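PDB 3KBB: phosphorylated carbohydrates phosphatase TM_1254 from Thermotoga maritima msb8, which dephosphorylates a range of sugar phosphates, including erythrose 4-phosphate, fructose 6-phosphate and mannose 6-phosphate, with the help of a divalent metal ion such as cobalt or magnesium. Local coordinates for residues F6-V11 with L115-R120; E16-E21 with E81-N86; R40-V45 with L51-E56; D134-G139 with P143-L148. All coordinates share one frame; numbering follows the deposited sequence.

Interaction 1: F6-V11 with L115-R120; sequences FDMDGV and LERLRR. With SO4 (sulfate ion), chain D.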
# COMPACT_ATOMS: atom_id res chain seq x y z
N PHE A 6 -7.67 5.96 3.45
CA PHE A 6 -6.25 5.67 3.40
C PHE A 6 -5.97 4.57 2.41
O PHE A 6 -6.62 3.51 2.44
CB PHE A 6 -5.75 5.19 4.76
CG PHE A 6 -5.63 6.28 5.79
CD1 PHE A 6 -4.38 6.84 6.08
CD2 PHE A 6 -6.77 6.75 6.46
CE1 PHE A 6 -4.26 7.87 7.06
CE2 PHE A 6 -6.65 7.76 7.43
CZ PHE A 6 -5.39 8.33 7.70
N ASP A 7 -4.95 4.74 1.58
CA ASP A 7 -4.31 3.58 0.96
C ASP A 7 -3.57 2.78 2.04
O ASP A 7 -3.25 3.32 3.11
CB ASP A 7 -3.33 4.05 -0.12
CG ASP A 7 -2.82 2.91 -0.98
OD1 ASP A 7 -3.55 1.92 -1.16
OD2 ASP A 7 -1.67 3.01 -1.42
N MSE A 8 -3.33 1.49 1.80
CA MSE A 8 -2.70 0.64 2.83
C MSE A 8 -1.19 0.66 2.69
O MSE A 8 -0.49 1.27 3.52
CB MSE A 8 -3.29 -0.79 2.78
CG MSE A 8 -2.72 -1.59 3.87
SE MSE A 8 -3.37 -3.44 3.86
CE MSE A 8 -2.55 -4.08 2.24
N ASP A 9 -0.68 0.01 1.66
CA ASP A 9 0.75 -0.15 1.55
C ASP A 9 1.39 1.15 1.12
O ASP A 9 1.02 1.73 0.10
CB ASP A 9 1.08 -1.22 0.55
CG ASP A 9 2.56 -1.48 0.51
OD1 ASP A 9 3.04 -2.14 1.43
OD2 ASP A 9 3.24 -1.01 -0.43
N GLY A 10 2.36 1.56 1.89
CA GLY A 10 3.05 2.81 1.64
C GLY A 10 2.46 3.98 2.41
O GLY A 10 2.96 5.10 2.31
N VAL A 11 1.39 3.74 3.16
CA VAL A 11 0.82 4.77 4.01
C VAL A 11 0.72 4.22 5.41
O VAL A 11 1.34 4.72 6.31
CB VAL A 11 -0.58 5.26 3.51
CG1 VAL A 11 -1.12 6.31 4.40
CG2 VAL A 11 -0.54 5.72 2.04
N LEU A 115 -6.00 -8.29 4.88
CA LEU A 115 -6.49 -8.43 6.25
C LEU A 115 -5.49 -9.09 7.18
O LEU A 115 -5.42 -8.71 8.36
CB LEU A 115 -7.85 -9.17 6.29
CG LEU A 115 -9.03 -8.36 5.72
CD1 LEU A 115 -10.33 -9.23 5.58
CD2 LEU A 115 -9.35 -7.13 6.56
N GLU A 116 -4.72 -10.06 6.70
CA GLU A 116 -3.68 -10.75 7.48
C GLU A 116 -2.69 -9.70 8.03
O GLU A 116 -2.35 -9.66 9.22
CB GLU A 116 -2.93 -11.73 6.58
CG GLU A 116 -3.70 -12.97 6.13
CD GLU A 116 -2.88 -13.90 5.23
OE1 GLU A 116 -1.63 -13.80 5.22
OE2 GLU A 116 -3.49 -14.74 4.51
N ARG A 117 -2.23 -8.84 7.12
CA ARG A 117 -1.27 -7.77 7.47
C ARG A 117 -1.85 -6.81 8.49
O ARG A 117 -1.23 -6.52 9.52
CB ARG A 117 -0.85 -6.96 6.24
CG ARG A 117 0.15 -7.64 5.34
CD ARG A 117 0.60 -6.67 4.25
NE ARG A 117 0.85 -7.39 3.00
CZ ARG A 117 0.86 -6.85 1.80
NH1 ARG A 117 0.60 -5.55 1.63
NH2 ARG A 117 1.10 -7.63 0.75
N LEU A 118 -3.05 -6.32 8.22
CA LEU A 118 -3.67 -5.36 9.10
C LEU A 118 -3.92 -5.97 10.47
O LEU A 118 -3.80 -5.29 11.50
CB LEU A 118 -5.01 -4.90 8.53
CG LEU A 118 -4.94 -3.99 7.30
CD1 LEU A 118 -6.35 -3.86 6.75
CD2 LEU A 118 -4.36 -2.63 7.69
N ARG A 119 -4.33 -7.24 10.50
CA ARG A 119 -4.59 -7.91 11.78
C ARG A 119 -3.32 -8.05 12.62
O ARG A 119 -3.35 -7.78 13.83
CB ARG A 119 -5.27 -9.27 11.58
CG ARG A 119 -5.93 -9.82 12.87
CD ARG A 119 -6.77 -11.09 12.58
NE ARG A 119 -7.69 -11.45 13.68
CZ ARG A 119 -8.88 -10.89 13.89
NH1 ARG A 119 -9.32 -9.93 13.09
NH2 ARG A 119 -9.64 -11.29 14.91
N ARG A 120 -2.23 -8.45 11.99
CA ARG A 120 -0.94 -8.59 12.66
C ARG A 120 -0.53 -7.26 13.28
O ARG A 120 0.08 -7.24 14.35
CB ARG A 120 0.13 -9.02 11.66
CG ARG A 120 1.31 -9.81 12.21
CD ARG A 120 2.19 -10.36 11.06
NE ARG A 120 1.70 -11.58 10.37
CZ ARG A 120 1.58 -11.71 9.05
NH1 ARG A 120 1.87 -10.69 8.23
NH2 ARG A 120 1.16 -12.85 8.52
S SO4 D . -2.00 -0.84 -2.14
O1 SO4 D . -2.27 -0.65 -0.71
O2 SO4 D . -0.67 -0.34 -2.48
O3 SO4 D . -1.93 -2.29 -2.45
O4 SO4 D . -2.97 -0.15 -3.05
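Met8, present as selenomethionine, reaches from the loop after strand 3-7 and sets its selenium over the branch point of Leu118 on helix 111-120. This is the close-packed part of the contact. SE lies 3.8 Å from Leu118 CG, with the two methyl carbons of the leucine only slightly farther off, so the selenium meets the whole fork rather than a single branch. The reach comes from an extended chain (chi1 -176°) that bends at its last torsion (chi3 68°), turning the terminal methyl aside from the leucine and toward Arg117.

The side formed by Arg117 and Asp9 is looser. Met8 CE is 3.5 Å from Arg117 NH1, but this arginine was modelled in two conformers and the approach is therefore doubtful. In the given conformer Asp9 OD1 lies well out of the guanidinium plane, so that any attraction would be one of charge alone, with no N-H directed at the oxygen. Each group has a firmer partner, Thr15 for Asp9 and Glu113 for Arg117.

The end of strand 3-7 and the loop after it carry the Asp-x-Asp signature of HAD motif I, with Asp7 the nucleophile by similarity. Asp9 N donates a nearly straight 2.9 Å hydrogen bond to sulfate O1, and Thr107, Ser108, Thr109 and Lys140 also hold the anion, consistent with a substrate phosphate site. Met8 and Leu118 both rest on Leu105 of strand 102-106, while Leu118 extends to Met130 of strand 129-131, so helix 111-120 packs against these strands of the parallel sheet.

Interaction 2: E16-E21 with E81-N86; sequences EPLYFE and ELLKEN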
# COMPACT_ATOMS: atom_id res chain seq x y z
N GLU A 16 7.43 -2.58 0.64
CA GLU A 16 8.42 -2.50 -0.45
C GLU A 16 9.85 -2.66 0.08
O GLU A 16 10.62 -3.41 -0.51
CB GLU A 16 8.27 -1.24 -1.31
CG GLU A 16 9.15 -1.23 -2.62
CD GLU A 16 10.55 -0.64 -2.44
OE1 GLU A 16 10.82 0.01 -1.40
OE2 GLU A 16 11.38 -0.81 -3.37
N PRO A 17 10.21 -1.96 1.17
CA PRO A 17 11.59 -2.09 1.67
C PRO A 17 11.97 -3.49 2.17
O PRO A 17 13.16 -3.77 2.33
CB PRO A 17 11.63 -1.12 2.85
CG PRO A 17 10.54 -0.17 2.61
CD PRO A 17 9.46 -0.98 1.98
N LEU A 18 10.99 -4.33 2.44
CA LEU A 18 11.28 -5.69 2.93
C LEU A 18 11.40 -6.72 1.83
O LEU A 18 11.66 -7.89 2.12
CB LEU A 18 10.21 -6.17 3.91
CG LEU A 18 9.98 -5.28 5.14
CD1 LEU A 18 8.81 -5.79 5.96
CD2 LEU A 18 11.22 -5.24 5.97
N TYR A 19 11.16 -6.32 0.58
CA TYR A 19 11.24 -7.27 -0.52
C TYR A 19 12.65 -7.82 -0.70
O TYR A 19 12.80 -9.00 -1.03
CB TYR A 19 10.73 -6.64 -1.81
CG TYR A 19 9.26 -6.88 -1.98
CD1 TYR A 19 8.34 -6.35 -1.06
CD2 TYR A 19 8.78 -7.66 -3.02
CE1 TYR A 19 6.98 -6.58 -1.19
CE2 TYR A 19 7.41 -7.92 -3.15
CZ TYR A 19 6.52 -7.35 -2.24
OH TYR A 19 5.18 -7.60 -2.38
N PHE A 20 13.66 -6.98 -0.49
CA PHE A 20 15.03 -7.46 -0.64
C PHE A 20 15.29 -8.63 0.29
O PHE A 20 15.70 -9.70 -0.17
CB PHE A 20 16.08 -6.35 -0.46
CG PHE A 20 17.49 -6.87 -0.51
CD1 PHE A 20 18.06 -7.22 -1.74
CD2 PHE A 20 18.21 -7.09 0.66
CE1 PHE A 20 19.36 -7.75 -1.80
CE2 PHE A 20 19.50 -7.61 0.61
CZ PHE A 20 20.07 -7.96 -0.62
N GLU A 21 15.02 -8.46 1.59
CA GLU A 21 15.21 -9.55 2.54
C GLU A 21 14.42 -10.82 2.21
O GLU A 21 14.96 -11.95 2.31
CB GLU A 21 14.96 -9.07 3.99
CG GLU A 21 15.18 -10.14 5.03
CD GLU A 21 16.58 -10.77 4.97
OE1 GLU A 21 17.52 -10.12 4.45
OE2 GLU A 21 16.72 -11.90 5.48
N GLU A 81 7.97 -10.93 10.77
CA GLU A 81 9.07 -10.51 11.64
C GLU A 81 9.26 -8.98 11.65
O GLU A 81 9.41 -8.37 12.72
CB GLU A 81 10.38 -11.21 11.28
CG GLU A 81 11.47 -11.12 12.39
CD GLU A 81 12.89 -11.35 11.88
OE1 GLU A 81 13.11 -12.26 11.03
OE2 GLU A 81 13.80 -10.62 12.35
N LEU A 82 9.23 -8.37 10.48
CA LEU A 82 9.77 -7.00 10.35
C LEU A 82 8.79 -5.91 9.95
O LEU A 82 9.14 -4.73 9.98
CB LEU A 82 10.98 -6.99 9.41
CG LEU A 82 12.26 -7.70 9.89
CD1 LEU A 82 13.22 -7.88 8.72
CD2 LEU A 82 12.94 -6.97 11.04
N LEU A 83 7.58 -6.29 9.53
CA LEU A 83 6.62 -5.28 9.08
C LEU A 83 6.03 -4.60 10.31
O LEU A 83 5.52 -5.27 11.18
CB LEU A 83 5.53 -5.87 8.19
CG LEU A 83 4.58 -4.88 7.48
CD1 LEU A 83 5.35 -3.90 6.57
CD2 LEU A 83 3.56 -5.63 6.68
N LYS A 84 6.15 -3.28 10.36
CA LYS A 84 5.62 -2.50 11.46
C LYS A 84 4.79 -1.37 10.87
O LYS A 84 4.98 -0.97 9.73
CB LYS A 84 6.77 -1.92 12.28
CG LYS A 84 7.76 -2.95 12.82
CD LYS A 84 7.11 -3.85 13.86
CE LYS A 84 8.00 -5.06 14.16
NZ LYS A 84 7.17 -6.20 14.63
N GLU A 85 3.89 -0.83 11.67
CA GLU A 85 3.13 0.33 11.26
C GLU A 85 4.08 1.51 11.06
O GLU A 85 5.15 1.59 11.72
CB GLU A 85 2.09 0.65 12.34
CG GLU A 85 2.71 1.12 13.64
CD GLU A 85 1.79 0.90 14.83
OE1 GLU A 85 1.70 -0.24 15.30
OE2 GLU A 85 1.18 1.86 15.31
N ASN A 86 3.73 2.43 10.17
CA ASN A 86 4.51 3.67 10.02
C ASN A 86 4.30 4.58 11.23
O ASN A 86 3.19 4.64 11.80
CB ASN A 86 4.14 4.41 8.74
CG ASN A 86 4.73 3.76 7.53
OD1 ASN A 86 5.77 3.09 7.63
ND2 ASN A 86 4.13 3.98 6.36
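Leu18 points its forked end at the place where helix 64-82 gives way to loop, and its two methyls divide the work. CD2 meets Leu82 at CB, 3.9 Å away, while CD1 addresses the next residue, lying 3.8 Å from Leu83 N and 4.0 Å from Leu83 CB. The fork thus spans the final helical residue and the first one beyond it.

The leucines are oriented differently. Leu18 and Leu82 slant across one another, and Leu82 presents its CB, the root of the side chain, rather than its methyls. Leu83 has CG anti to the backbone N (chi1 -171°), which carries its CD1 to the same Leu18 methyl that touches its CB. Leu18 is the better buried of the first pair, since Leu82 lies at the exposed margin, whereas Leu83 is buried and also packs on Met13 and Thr15. Val78 and Phe79, a turn earlier in helix 64-82, extend the apolar surface under Leu18.

Beyond the leucines, Glu21 and Glu81 bring like charges within 6.6 Å between Glu21 OE2 and Glu81 OE1. Arg25 forms a salt bridge with each, which probably offsets their repulsion. One segment leads into helix 19-29 and the other leaves helix 64-82, so the contact draws together the entry and exit of the helical cap, an arrangement typical of the two-linker hinge of HAD phosphatases with a C1 cap.

Interaction 3: R40-V45 with L51-E56; sequences RRIMGV and LPILME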
# COMPACT_ATOMS: atom_id res chain seq x y z
N ARG A 40 17.23 -4.24 -7.17
CA ARG A 40 16.75 -2.91 -7.61
C ARG A 40 16.16 -3.00 -9.02
O ARG A 40 15.17 -2.32 -9.35
CB ARG A 40 17.94 -1.96 -7.60
CG ARG A 40 17.67 -0.52 -8.07
CD ARG A 40 18.77 0.42 -7.52
NE ARG A 40 18.90 0.33 -6.05
CZ ARG A 40 19.93 -0.23 -5.40
NH1 ARG A 40 20.95 -0.76 -6.07
NH2 ARG A 40 19.92 -0.27 -4.07
N ARG A 41 16.78 -3.82 -9.86
CA ARG A 41 16.29 -3.99 -11.22
C ARG A 41 15.08 -4.90 -11.28
O ARG A 41 14.11 -4.61 -12.00
CB ARG A 41 17.42 -4.43 -12.15
CG ARG A 41 18.57 -3.44 -12.18
CD ARG A 41 18.06 -2.02 -12.43
NE ARG A 41 19.18 -1.11 -12.65
CZ ARG A 41 19.05 0.12 -13.13
NH1 ARG A 41 17.84 0.60 -13.46
NH2 ARG A 41 20.13 0.87 -13.29
N ILE A 42 15.13 -6.00 -10.53
CA ILE A 42 14.01 -6.94 -10.43
C ILE A 42 12.72 -6.25 -9.96
O ILE A 42 11.60 -6.66 -10.35
CB ILE A 42 14.34 -8.12 -9.46
CG1 ILE A 42 15.41 -9.07 -10.05
CG2 ILE A 42 13.09 -8.92 -9.12
CD1 ILE A 42 15.04 -9.69 -11.38
N MSE A 43 12.90 -5.22 -9.14
CA MSE A 43 11.74 -4.51 -8.58
C MSE A 43 11.08 -3.53 -9.57
O MSE A 43 9.95 -3.09 -9.34
CB MSE A 43 12.07 -3.84 -7.24
CG MSE A 43 12.32 -4.82 -6.09
SE MSE A 43 10.85 -6.04 -5.54
CE MSE A 43 9.65 -4.66 -4.79
N GLY A 44 11.76 -3.22 -10.67
CA GLY A 44 11.18 -2.36 -11.70
C GLY A 44 10.10 -3.00 -12.56
O GLY A 44 9.64 -2.38 -13.53
N VAL A 45 9.71 -4.24 -12.25
CA VAL A 45 8.66 -4.94 -13.01
C VAL A 45 7.69 -5.66 -12.08
O VAL A 45 8.05 -5.97 -10.95
CB VAL A 45 9.22 -5.99 -14.05
CG1 VAL A 45 10.17 -5.35 -15.00
CG2 VAL A 45 9.86 -7.22 -13.36
N LEU A 51 9.28 -12.85 -10.70
CA LEU A 51 9.65 -14.10 -10.04
C LEU A 51 10.31 -15.12 -10.95
O LEU A 51 11.36 -15.67 -10.60
CB LEU A 51 8.47 -14.72 -9.27
CG LEU A 51 7.96 -13.92 -8.06
CD1 LEU A 51 6.97 -14.72 -7.22
CD2 LEU A 51 9.11 -13.43 -7.17
N PRO A 52 9.71 -15.41 -12.12
CA PRO A 52 10.37 -16.34 -13.05
C PRO A 52 11.76 -15.87 -13.49
O PRO A 52 12.66 -16.70 -13.61
CB PRO A 52 9.41 -16.37 -14.25
CG PRO A 52 8.10 -15.98 -13.72
CD PRO A 52 8.40 -14.96 -12.63
N ILE A 53 11.92 -14.56 -13.73
CA ILE A 53 13.21 -13.96 -14.03
C ILE A 53 14.20 -14.17 -12.88
O ILE A 53 15.33 -14.57 -13.10
CB ILE A 53 13.10 -12.44 -14.35
CG1 ILE A 53 12.38 -12.19 -15.69
CG2 ILE A 53 14.47 -11.80 -14.38
CD1 ILE A 53 12.06 -10.71 -15.95
N LEU A 54 13.78 -13.87 -11.66
CA LEU A 54 14.63 -14.08 -10.50
C LEU A 54 15.14 -15.52 -10.47
O LEU A 54 16.33 -15.77 -10.25
CB LEU A 54 13.86 -13.72 -9.22
CG LEU A 54 14.52 -13.92 -7.84
CD1 LEU A 54 15.72 -12.99 -7.66
CD2 LEU A 54 13.50 -13.73 -6.73
N MSE A 55 14.24 -16.48 -10.69
CA MSE A 55 14.58 -17.89 -10.60
C MSE A 55 15.68 -18.22 -11.60
O MSE A 55 16.65 -18.88 -11.23
CB MSE A 55 13.35 -18.77 -10.85
CG MSE A 55 13.62 -20.23 -10.59
SE MSE A 55 12.09 -21.31 -11.25
CE MSE A 55 12.15 -20.83 -13.14
N GLU A 56 15.53 -17.77 -12.84
CA GLU A 56 16.54 -18.03 -13.88
C GLU A 56 17.82 -17.21 -13.67
O GLU A 56 18.92 -17.71 -13.94
CB GLU A 56 16.00 -17.79 -15.29
CG GLU A 56 14.82 -18.69 -15.66
CD GLU A 56 15.18 -20.18 -15.74
OE1 GLU A 56 16.38 -20.55 -15.77
OE2 GLU A 56 14.23 -20.99 -15.80
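Ile42, with the largest buried area of the three main participants, extends its CD1 from the end of helix 36-42 to Ile53 on helix 47-57. The methyl stops 3.7 Å from Ile53 CG2. Ile42 folds at its second torsion (chi2 -58°); the two isoleucines lie side by side but run opposite ways, and the terminal methyl of one meets the branch methyl of the other.

Leu54 completes the trio in a different manner. The Ile42 methyl lies over its backbone, with CD1 4.4 Å from Leu54 N, and the leucine side chain passes beside the isoleucine. Their CA atoms, 7.2 Å apart, mark the nearest approach of the two backbones. Ile53 belongs to the exposed margin, whereas Ile42 and Leu54 are both buried and share Tyr34 as a neighbour; Leu54 also reaches Tyr23 and Phe67 on the flanking helices.

The chain leaves the helix with Gly44 N bonded to Arg41 O at 3.0 Å, and a type I turn from Ile42 to Val45 follows on, overlapping it. Apolar residues thus clasp two successive helices joined by a short turn, part of the helical C1 cap of this HAD family.

Interaction 4: D134-G139 with P143-L148; sequences DQVKNG and PEIYLL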
# COMPACT_ATOMS: atom_id res chain seq x y z
N ASP A 134 -9.36 -7.21 -5.16
CA ASP A 134 -10.16 -8.28 -5.77
C ASP A 134 -11.65 -8.02 -5.70
O ASP A 134 -12.44 -8.93 -5.97
CB ASP A 134 -9.82 -9.67 -5.16
CG ASP A 134 -9.94 -9.74 -3.61
OD1 ASP A 134 -10.02 -8.73 -2.88
OD2 ASP A 134 -9.94 -10.91 -3.12
N GLN A 135 -12.03 -6.81 -5.29
CA GLN A 135 -13.44 -6.41 -5.22
C GLN A 135 -13.88 -5.46 -6.33
O GLN A 135 -15.03 -5.02 -6.35
CB GLN A 135 -13.70 -5.79 -3.84
CG GLN A 135 -13.52 -6.81 -2.73
CD GLN A 135 -13.86 -6.24 -1.36
OE1 GLN A 135 -13.69 -5.04 -1.11
NE2 GLN A 135 -14.32 -7.10 -0.47
N VAL A 136 -12.97 -5.15 -7.25
CA VAL A 136 -13.29 -4.35 -8.43
C VAL A 136 -12.87 -5.07 -9.71
O VAL A 136 -11.95 -5.90 -9.67
CB VAL A 136 -12.56 -2.97 -8.38
CG1 VAL A 136 -13.11 -2.17 -7.19
CG2 VAL A 136 -11.07 -3.17 -8.26
N LYS A 137 -13.51 -4.71 -10.82
CA LYS A 137 -13.16 -5.28 -12.13
C LYS A 137 -11.81 -4.76 -12.63
O LYS A 137 -10.93 -5.55 -13.05
CB LYS A 137 -14.27 -4.98 -13.14
CG LYS A 137 -13.96 -5.56 -14.54
CD LYS A 137 -15.14 -5.43 -15.47
CE LYS A 137 -14.77 -5.94 -16.84
NZ LYS A 137 -15.79 -5.48 -17.82
N ASN A 138 -11.64 -3.44 -12.58
CA ASN A 138 -10.44 -2.75 -13.08
C ASN A 138 -9.78 -2.00 -11.94
O ASN A 138 -10.48 -1.25 -11.23
CB ASN A 138 -10.85 -1.78 -14.17
CG ASN A 138 -11.45 -2.48 -15.38
OD1 ASN A 138 -12.55 -2.16 -15.81
ND2 ASN A 138 -10.73 -3.46 -15.90
N GLY A 139 -8.48 -2.21 -11.73
CA GLY A 139 -7.80 -1.58 -10.57
C GLY A 139 -7.24 -0.21 -10.94
O GLY A 139 -7.47 0.30 -12.03
N PRO A 143 -10.97 4.67 -11.69
CA PRO A 143 -11.59 5.16 -10.43
C PRO A 143 -12.51 4.14 -9.72
O PRO A 143 -12.97 4.44 -8.59
CB PRO A 143 -12.41 6.36 -10.90
CG PRO A 143 -12.73 5.99 -12.37
CD PRO A 143 -11.49 5.39 -12.86
N GLU A 144 -12.76 2.97 -10.33
CA GLU A 144 -13.64 1.95 -9.70
C GLU A 144 -13.46 1.77 -8.18
O GLU A 144 -14.45 1.78 -7.40
CB GLU A 144 -13.50 0.62 -10.43
CG GLU A 144 -14.71 -0.25 -10.21
CD GLU A 144 -14.60 -1.62 -10.90
OE1 GLU A 144 -13.84 -1.73 -11.88
OE2 GLU A 144 -15.32 -2.55 -10.43
N ILE A 145 -12.22 1.56 -7.75
CA ILE A 145 -11.97 1.30 -6.34
C ILE A 145 -12.41 2.44 -5.42
O ILE A 145 -13.02 2.20 -4.39
CB ILE A 145 -10.51 0.87 -6.10
CG1 ILE A 145 -10.37 0.20 -4.73
CG2 ILE A 145 -9.52 2.00 -6.35
CD1 ILE A 145 -9.02 -0.41 -4.48
N TYR A 146 -12.11 3.69 -5.81
CA TYR A 146 -12.56 4.83 -5.00
C TYR A 146 -14.06 5.06 -5.09
O TYR A 146 -14.66 5.46 -4.11
CB TYR A 146 -11.76 6.10 -5.35
CG TYR A 146 -10.42 6.01 -4.64
CD1 TYR A 146 -10.31 6.25 -3.25
CD2 TYR A 146 -9.27 5.64 -5.33
CE1 TYR A 146 -9.10 6.13 -2.59
CE2 TYR A 146 -8.04 5.51 -4.69
CZ TYR A 146 -7.97 5.75 -3.30
OH TYR A 146 -6.78 5.63 -2.62
N LEU A 147 -14.65 4.84 -6.27
CA LEU A 147 -16.13 4.90 -6.42
C LEU A 147 -16.81 3.90 -5.47
O LEU A 147 -17.83 4.23 -4.82
CB LEU A 147 -16.51 4.68 -7.90
CG LEU A 147 -16.09 5.82 -8.82
CD1 LEU A 147 -16.18 5.33 -10.32
CD2 LEU A 147 -16.90 7.12 -8.60
N LEU A 148 -16.25 2.70 -5.33
CA LEU A 148 -16.82 1.69 -4.42
C LEU A 148 -16.63 2.11 -2.95
O LEU A 148 -17.55 1.93 -2.12
CB LEU A 148 -16.17 0.32 -4.67
CG LEU A 148 -16.73 -0.90 -3.91
CD1 LEU A 148 -18.26 -1.00 -4.03
CD2 LEU A 148 -16.01 -2.20 -4.37
O HOH W 1 -10.04 0.85 -9.43
O HOH W 2 -13.92 -0.25 -14.16
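Two near-trans torsions (chi1 -158°, chi2 -179°) stretch Glu144 straight out from the first turn of helix 144-153, delivering its carboxylate to the backbone of Lys137 and Asn138. OE2 accepts from Lys137 N at 2.8 Å and OE1 from Asn138 N at 2.9 Å. Both bonds are nearly straight (167° for the first), although each amide approaches from well above the carboxylate plane. Two successive N-H groups thus hold the carboxylate, one bond to each oxygen, and should limit its rotation while pinning the loop to the helix start. Glu144's own backbone N is hydrogen-bonded to Asp142.

In HAD enzymes the loop ahead of this helix carries the motif III lysine, and here Glu144 ties down the residues just before it. A water adds a second clasp, donating to Asn138 O and accepting from Ile145 N, each at 2.8 Å.

Val136 covers the same face of the carboxylate that the two amides approach, its CB 3.5 Å from Glu144 OE2. Its CG1 rests 3.8 Å from Ile145 CA and 4.0 Å from Leu148 CD2. Ile145 and Leu148 continue onto Val131 of strand 129-131. Leu148 CD2 also touches the carbonyl oxygen of Gln135, whose side chain turns to Arg152.

The four contacts divide between the two halves of a capped HAD phosphatase. Interaction 1 joins the loop following strand 3-7 to helix 111-120. The chain between its segments includes the helical cap, with interaction 2 at the cap's base and interaction 3 farther out, their centres 18 Å apart and linked where Tyr19 packs on Met43. Interactions 1 and 2 also touch, through a probable hydrogen bond from Asn86 to Val11 O, so the loop after the probable nucleophile borders the hinge. Interaction 4 follows along the chain, beyond strand 129-131. Its centre is 17 Å from that of interaction 1 and 26 Å from that of interaction 2, across the chain's centre.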